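Local coordinates for protein sorbitol dehydrogenase (Gluconobacter oxydans, PDB 5ITG) that is a Rossmann-fold D-sorbitol dehydrogenase that probably interconverts D-sorbitol and L-sorbose with an NADP(H) cofactor, at residues V264-F269 with G285-W290; R124-T129 with K181-M186; V228-P233 with V256-H261. All blocks are in the same frame, centred on the assembly; numbering follows the deposited sequence.

Interaction 1: V264-F269 with G285-W290; sequences VLEDQF and GDVTDW
E266 and V287 are joined by the one hydrogen bond that crosses this contact. V287 N gives its N-H to E266 OE2 at 2.9 Å, nearly straight (167°), using the anti lone pair of that oxygen. With CG beside the backbone N (chi1 -76°) and the chain extended beyond it, E266 reaches across to the residues that lead into helix 288-312, while OE1 accepts from N225 N. Next to it, D286 OD1 takes two donors from one residue, T288 N on its anti side at 2.8 Å and T288 OG1 on its syn side at 2.6 Å; the first is a capping bond in the turn that leads into the helix. Apolar contact fills the other end. V264 CG2 sits over one face of W290, 3.8 Å from the centroid of its five-membered ring, a CH-pi contact, while V264 CG1 lies 3.7 Å from W290 CD1. V287 CG2 approaches that same methyl, V264 CG1, more loosely at 4.2 Å. The two acidic oxygens, E266 OE2 and D286 OD1, are 3.8 Å apart; the N-H groups they accept from, together with the positive end of the helix dipole, probably offset much of their mutual repulsion.

Interaction 2: R124-T129 with K181-M186; sequences RIVSMT and KAFTVM
Strands 125-128 and 184-187 are parallel neighbours in the large sheet of the Rossmann domain, linked by a beta-alpha-beta crossover, and pair in register with I125 opposite T184, V126 opposite V185 and S127 opposite M186. Four backbone bonds stitch them: T184 N to R124 O, V126 N to T184 O (2.8 Å), M186 N to V126 O, and a longer, more bent one from M128 N to M186 O (3.2 Å, 136°). Both polar backbone atoms of V126 are thus used by the partner strand. At the opening end, a water gives a hydrogen to R124 O and accepts one from T184 OG1 at 2.6 Å; that hydroxyl also pairs with A270 N and T222 OG1. On one side of the sheet, V126 CG2 stands almost on the axis of the F183 ring, over its centre and 3.3 Å from the centroid. The F183 ring comes under this methyl because its CG lies between the backbone N and the carbonyl carbon (chi1 46°). Farther along this side, selenomethionine M128 bends at chi3 to bring CE to 3.8 Å from V185 CG1. On the other side, I125 CG2 meets M186 CB at 4.0 Å, and CE of selenomethionine M186 curls back to S127 CB (3.8 Å). V168 of helix 164-177 packs against V126 and F183, F202 of helix 194-209 against M128 and V185; strand 26-31 flanks strand 125-128 on its other edge, and F269 lies on I125 and T184.

Interaction 3: V228-P233 with V256-H261; sequences VDRITP and VAEDFH
R230 CG is anti to the backbone N (chi1 -166°) and the chain bends at chi3, which turns the guanidinium side-on to E258 O; E258, with CG between the backbone N and the carbonyl carbon (chi1 65°), extends back toward I231. The loop following strand 226-228 is thereby tied to strand 255-258 of the Rossmann-domain sheet. R230 NE (2.9 Å) and R230 NH2 (3.0 Å) both donate to E258 O, which lies near the guanidinium plane, while H261 CB and A257 CB sit over opposite faces. R230 NH2 also forms a salt bridge with E86, and NH1 donates to A39 O. Replacing R230 with an alanine would probably leave E258 O without its two side-chain donors and E86 without this salt-bridge partner. I231 N donates almost straight (177°) to the E258 side-chain oxygen OE2 at 2.9 Å, from above the carboxylate plane; between the backbones, E258 N donates to I231 O at 3.2 Å. E258 OE2 and D229 OD2 are both salt-bridged to R360, which probably offsets the repulsion between the two nearby carboxylates. D229 OD2 lies 3.6 Å from F260 CE2, its carboxylate plane nearly perpendicular to that ring.

Overall arrangement
Interactions 2, 3 and 1 follow one another along the chain, each closing before the next opens. Interactions 1 and 2 have centres about 16 Å apart but touch through F269, whose CE2 comes to 3.5 Å from I125 CD1 and whose CZ lies 4.0 Å from the selenium of M186, so the loop after strand 263-266 packs on the paired strands 125-128 and 184-187. Interaction 3 lies nearest the middle of the chain, its centre about 20 Å from that of interaction 1; its second segment ends just before V264 in the chain, with no other touch between the two contacts. Interactions 2 and 3 reach the same large sheet without touching, their nearest atoms about 7 Å apart. Interaction 1 links the Rossmann and C-terminal family regions.

Interaction 1: V264-F269 with G285-W290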
# COMPACT_ATOMS: atom_id res chain seq x y z
N VAL A 264 3.59 9.36 4.65
CA VAL A 264 4.83 10.12 4.58
C VAL A 264 4.81 10.69 3.17
O VAL A 264 4.67 9.95 2.20
CB VAL A 264 6.04 9.21 4.80
CG1 VAL A 264 7.32 10.00 4.63
CG2 VAL A 264 5.97 8.61 6.21
N LEU A 265 4.97 12.00 3.06
CA LEU A 265 4.88 12.63 1.75
C LEU A 265 5.97 13.65 1.48
O LEU A 265 6.25 14.50 2.32
CB LEU A 265 3.50 13.29 1.66
CG LEU A 265 3.02 14.08 0.45
CD1 LEU A 265 2.81 13.15 -0.73
CD2 LEU A 265 1.70 14.78 0.82
N GLU A 266 6.59 13.55 0.31
CA GLU A 266 7.63 14.51 -0.06
C GLU A 266 6.92 15.84 -0.32
O GLU A 266 5.90 15.89 -1.01
CB GLU A 266 8.39 14.03 -1.30
CG GLU A 266 9.39 12.92 -0.98
CD GLU A 266 10.08 12.34 -2.21
OE1 GLU A 266 9.69 12.67 -3.35
OE2 GLU A 266 11.03 11.54 -2.03
N ASP A 267 7.46 16.91 0.25
CA ASP A 267 6.87 18.23 0.12
C ASP A 267 7.28 18.90 -1.18
O ASP A 267 8.08 19.84 -1.18
CB ASP A 267 7.28 19.11 1.31
CG ASP A 267 6.28 20.22 1.59
OD1 ASP A 267 5.37 20.44 0.77
OD2 ASP A 267 6.40 20.87 2.64
N GLN A 268 6.75 18.41 -2.29
CA GLN A 268 7.06 18.96 -3.60
C GLN A 268 5.74 19.19 -4.32
O GLN A 268 5.25 18.31 -5.04
CB GLN A 268 7.92 17.98 -4.41
CG GLN A 268 9.04 17.34 -3.61
CD GLN A 268 9.76 16.25 -4.38
OE1 GLN A 268 9.14 15.48 -5.11
NE2 GLN A 268 11.08 16.17 -4.22
N PHE A 269 5.15 20.37 -4.12
CA PHE A 269 3.88 20.69 -4.76
C PHE A 269 4.02 21.86 -5.72
O PHE A 269 4.70 22.85 -5.43
CB PHE A 269 2.82 20.95 -3.68
CG PHE A 269 2.38 19.69 -2.97
CD1 PHE A 269 3.24 19.05 -2.08
CD2 PHE A 269 1.17 19.08 -3.28
CE1 PHE A 269 2.89 17.81 -1.51
CE2 PHE A 269 0.81 17.85 -2.73
CZ PHE A 269 1.68 17.22 -1.84
N GLY A 285 11.67 15.57 2.95
CA GLY A 285 12.39 15.97 1.76
C GLY A 285 12.62 14.78 0.85
O GLY A 285 12.61 14.90 -0.38
N ASP A 286 12.82 13.61 1.45
CA ASP A 286 13.07 12.37 0.70
C ASP A 286 12.37 11.21 1.41
O ASP A 286 12.60 10.97 2.59
CB ASP A 286 14.58 12.10 0.64
CG ASP A 286 14.95 10.97 -0.31
OD1 ASP A 286 14.17 10.00 -0.44
OD2 ASP A 286 16.04 11.05 -0.93
N VAL A 287 11.52 10.49 0.68
CA VAL A 287 10.76 9.38 1.25
C VAL A 287 11.57 8.10 1.47
O VAL A 287 11.14 7.21 2.22
CB VAL A 287 9.56 9.02 0.31
CG1 VAL A 287 10.07 8.23 -0.90
CG2 VAL A 287 8.52 8.23 1.06
N THR A 288 12.74 8.01 0.85
CA THR A 288 13.55 6.80 0.92
C THR A 288 13.77 6.16 2.29
O THR A 288 13.53 4.96 2.45
CB THR A 288 14.91 7.03 0.22
OG1 THR A 288 14.67 7.56 -1.09
CG2 THR A 288 15.67 5.72 0.09
N ASP A 289 14.21 6.93 3.27
CA ASP A 289 14.44 6.36 4.59
C ASP A 289 13.17 5.73 5.18
O ASP A 289 13.22 4.62 5.72
CB ASP A 289 15.02 7.41 5.54
CG ASP A 289 16.43 7.83 5.15
OD1 ASP A 289 17.05 7.13 4.33
OD2 ASP A 289 16.92 8.85 5.68
N TRP A 290 12.04 6.41 5.06
CA TRP A 290 10.79 5.85 5.59
C TRP A 290 10.35 4.57 4.86
O TRP A 290 9.81 3.65 5.48
CB TRP A 290 9.67 6.89 5.57
CG TRP A 290 9.47 7.55 6.90
CD1 TRP A 290 9.69 8.87 7.21
CD2 TRP A 290 9.00 6.92 8.10
NE1 TRP A 290 9.38 9.09 8.53
CE2 TRP A 290 8.95 7.92 9.10
CE3 TRP A 290 8.61 5.62 8.42
CZ2 TRP A 290 8.53 7.65 10.40
CZ3 TRP A 290 8.19 5.35 9.73
CH2 TRP A 290 8.15 6.36 10.70

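Interaction 2: R124-T129 with K181-M186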
# COMPACT_ATOMS: atom_id res chain seq x y z
N ARG A 124 -5.69 22.00 -7.63
CA ARG A 124 -4.24 22.12 -7.57
C ARG A 124 -3.49 20.80 -7.38
O ARG A 124 -2.26 20.74 -7.45
CB ARG A 124 -3.89 23.10 -6.45
CG ARG A 124 -4.45 24.49 -6.70
CD ARG A 124 -4.18 25.43 -5.53
NE ARG A 124 -5.21 25.36 -4.50
CZ ARG A 124 -5.10 25.93 -3.31
NH1 ARG A 124 -4.00 26.61 -2.99
NH2 ARG A 124 -6.09 25.83 -2.43
N ILE A 125 -4.25 19.73 -7.15
CA ILE A 125 -3.67 18.41 -6.98
C ILE A 125 -4.51 17.36 -7.69
O ILE A 125 -5.74 17.37 -7.60
CB ILE A 125 -3.58 17.99 -5.50
CG1 ILE A 125 -2.56 18.87 -4.76
CG2 ILE A 125 -3.17 16.51 -5.40
CD1 ILE A 125 -2.56 18.65 -3.26
N VAL A 126 -3.84 16.46 -8.39
CA VAL A 126 -4.51 15.36 -9.07
C VAL A 126 -3.92 14.09 -8.46
O VAL A 126 -2.77 13.75 -8.73
CB VAL A 126 -4.25 15.39 -10.59
CG1 VAL A 126 -4.88 14.17 -11.24
CG2 VAL A 126 -4.83 16.67 -11.19
N SER A 127 -4.69 13.40 -7.63
CA SER A 127 -4.20 12.18 -6.99
C SER A 127 -4.75 10.94 -7.67
O SER A 127 -5.64 11.03 -8.51
CB SER A 127 -4.54 12.19 -5.50
OG SER A 127 -5.94 12.31 -5.26
N MSE A 128 -4.22 9.77 -7.31
CA MSE A 128 -4.67 8.54 -7.92
C MSE A 128 -4.26 7.26 -7.18
O MSE A 128 -3.23 7.21 -6.51
CB MSE A 128 -4.14 8.46 -9.35
CG MSE A 128 -2.62 8.42 -9.41
SE MSE A 128 -1.87 8.91 -11.13
CE MSE A 128 -2.53 10.73 -11.18
N THR A 129 -5.11 6.24 -7.30
CA THR A 129 -4.86 4.92 -6.75
C THR A 129 -5.42 4.05 -7.87
O THR A 129 -6.62 3.80 -7.93
CB THR A 129 -5.61 4.64 -5.40
OG1 THR A 129 -6.98 5.06 -5.49
CG2 THR A 129 -4.92 5.36 -4.22
N LYS A 181 -1.79 27.32 -14.41
CA LYS A 181 -0.63 26.72 -13.77
C LYS A 181 -0.69 25.20 -13.73
O LYS A 181 -1.77 24.61 -13.82
CB LYS A 181 -0.50 27.26 -12.34
CG LYS A 181 -0.15 28.74 -12.28
CD LYS A 181 -0.06 29.25 -10.86
CE LYS A 181 -1.40 29.23 -10.16
NZ LYS A 181 -1.32 29.86 -8.81
N ALA A 182 0.46 24.55 -13.62
CA ALA A 182 0.50 23.09 -13.57
C ALA A 182 0.01 22.67 -12.19
O ALA A 182 0.07 23.44 -11.24
CB ALA A 182 1.93 22.58 -13.79
N PHE A 183 -0.50 21.45 -12.09
CA PHE A 183 -0.93 20.95 -10.79
C PHE A 183 0.04 19.87 -10.33
O PHE A 183 0.95 19.49 -11.07
CB PHE A 183 -2.37 20.40 -10.83
CG PHE A 183 -2.66 19.49 -12.00
CD1 PHE A 183 -1.94 18.31 -12.18
CD2 PHE A 183 -3.68 19.80 -12.89
CE1 PHE A 183 -2.23 17.46 -13.24
CE2 PHE A 183 -3.98 18.95 -13.96
CZ PHE A 183 -3.26 17.78 -14.13
N THR A 184 -0.14 19.40 -9.10
CA THR A 184 0.70 18.35 -8.55
C THR A 184 0.12 16.98 -8.87
O THR A 184 -1.09 16.76 -8.72
CB THR A 184 0.80 18.48 -7.02
OG1 THR A 184 1.46 19.70 -6.67
CG2 THR A 184 1.57 17.29 -6.43
N VAL A 185 0.95 16.06 -9.33
CA VAL A 185 0.49 14.70 -9.62
C VAL A 185 0.90 13.89 -8.38
O VAL A 185 2.08 13.66 -8.14
CB VAL A 185 1.17 14.10 -10.86
CG1 VAL A 185 0.74 12.67 -11.04
CG2 VAL A 185 0.81 14.92 -12.10
N MSE A 186 -0.09 13.47 -7.60
CA MSE A 186 0.15 12.76 -6.36
C MSE A 186 -0.32 11.30 -6.33
O MSE A 186 -1.50 11.02 -6.12
CB MSE A 186 -0.50 13.53 -5.21
CG MSE A 186 -0.24 12.99 -3.80
SE MSE A 186 -0.93 14.24 -2.47
CE MSE A 186 -2.79 13.73 -2.52
O HOH W 1 -0.04 21.74 -5.92

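Interaction 3: V228-P233 with V256-H261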
# COMPACT_ATOMS: atom_id res chain seq x y z
N VAL A 228 2.63 5.12 1.85
CA VAL A 228 1.30 5.02 2.44
C VAL A 228 1.05 3.65 3.07
O VAL A 228 1.56 2.63 2.61
CB VAL A 228 0.22 5.28 1.38
CG1 VAL A 228 0.46 6.65 0.72
CG2 VAL A 228 0.25 4.17 0.32
N ASP A 229 0.26 3.64 4.14
CA ASP A 229 -0.06 2.38 4.82
C ASP A 229 -1.59 2.34 5.04
O ASP A 229 -2.34 2.99 4.32
CB ASP A 229 0.69 2.30 6.16
CG ASP A 229 1.17 0.88 6.49
OD1 ASP A 229 0.58 -0.10 5.98
OD2 ASP A 229 2.13 0.73 7.28
N ARG A 230 -2.02 1.56 6.01
CA ARG A 230 -3.42 1.37 6.40
C ARG A 230 -4.18 0.26 5.71
O ARG A 230 -4.67 0.40 4.58
CB ARG A 230 -4.24 2.66 6.30
CG ARG A 230 -5.57 2.48 7.04
CD ARG A 230 -6.36 3.76 7.26
NE ARG A 230 -6.88 3.78 8.62
CZ ARG A 230 -7.64 4.75 9.13
NH1 ARG A 230 -8.00 5.79 8.39
NH2 ARG A 230 -8.03 4.68 10.39
N ILE A 231 -4.28 -0.86 6.42
CA ILE A 231 -4.99 -2.02 5.91
C ILE A 231 -6.46 -1.67 5.79
O ILE A 231 -7.09 -1.26 6.76
CB ILE A 231 -4.82 -3.22 6.86
CG1 ILE A 231 -3.33 -3.48 7.12
CG2 ILE A 231 -5.51 -4.45 6.28
CD1 ILE A 231 -2.51 -3.69 5.87
N THR A 232 -6.99 -1.84 4.58
CA THR A 232 -8.39 -1.55 4.28
C THR A 232 -8.84 -2.71 3.39
O THR A 232 -8.76 -2.62 2.17
CB THR A 232 -8.51 -0.23 3.52
OG1 THR A 232 -7.79 0.79 4.24
CG2 THR A 232 -9.98 0.19 3.40
N PRO A 233 -9.31 -3.80 4.01
CA PRO A 233 -9.78 -5.03 3.35
C PRO A 233 -10.94 -4.86 2.38
O PRO A 233 -11.68 -3.87 2.43
CB PRO A 233 -10.18 -5.93 4.53
CG PRO A 233 -9.35 -5.40 5.67
CD PRO A 233 -9.47 -3.91 5.47
N VAL A 256 -14.25 -0.53 6.19
CA VAL A 256 -13.58 -0.58 7.48
C VAL A 256 -12.07 -0.60 7.29
O VAL A 256 -11.56 -1.10 6.28
CB VAL A 256 -14.06 -1.84 8.26
CG1 VAL A 256 -13.86 -3.08 7.41
CG2 VAL A 256 -13.32 -1.95 9.58
N ALA A 257 -11.35 -0.05 8.25
CA ALA A 257 -9.89 -0.01 8.18
C ALA A 257 -9.35 -0.12 9.60
O ALA A 257 -10.08 0.09 10.56
CB ALA A 257 -9.43 1.31 7.56
N GLU A 258 -8.07 -0.47 9.72
CA GLU A 258 -7.44 -0.58 11.03
C GLU A 258 -7.30 0.85 11.55
O GLU A 258 -7.28 1.80 10.76
CB GLU A 258 -6.06 -1.24 10.92
CG GLU A 258 -5.03 -0.43 10.14
CD GLU A 258 -3.68 -1.12 10.03
OE1 GLU A 258 -3.30 -1.86 10.96
OE2 GLU A 258 -2.99 -0.91 9.01
N ASP A 259 -7.23 1.01 12.86
CA ASP A 259 -7.09 2.34 13.43
C ASP A 259 -5.75 2.95 13.02
O ASP A 259 -5.65 4.17 12.83
CB ASP A 259 -7.22 2.29 14.96
CG ASP A 259 -6.12 1.49 15.62
OD1 ASP A 259 -5.79 0.40 15.11
OD2 ASP A 259 -5.60 1.95 16.66
N PHE A 260 -4.72 2.12 12.86
CA PHE A 260 -3.40 2.60 12.46
C PHE A 260 -3.44 3.19 11.06
O PHE A 260 -4.13 2.69 10.18
CB PHE A 260 -2.36 1.47 12.45
CG PHE A 260 -1.02 1.90 11.92
CD1 PHE A 260 -0.05 2.43 12.77
CD2 PHE A 260 -0.73 1.82 10.55
CE1 PHE A 260 1.18 2.87 12.27
CE2 PHE A 260 0.50 2.26 10.04
CZ PHE A 260 1.46 2.79 10.91
N HIS A 261 -2.68 4.26 10.84
CA HIS A 261 -2.62 4.89 9.54
C HIS A 261 -1.36 5.74 9.47
O HIS A 261 -0.93 6.32 10.46
CB HIS A 261 -3.87 5.74 9.29
CG HIS A 261 -4.13 6.78 10.33
ND1 HIS A 261 -3.60 8.05 10.26
CD2 HIS A 261 -4.87 6.74 11.47
CE1 HIS A 261 -4.01 8.75 11.31
NE2 HIS A 261 -4.78 7.98 12.05
O HOH W 2 -12.74 -2.58 4.23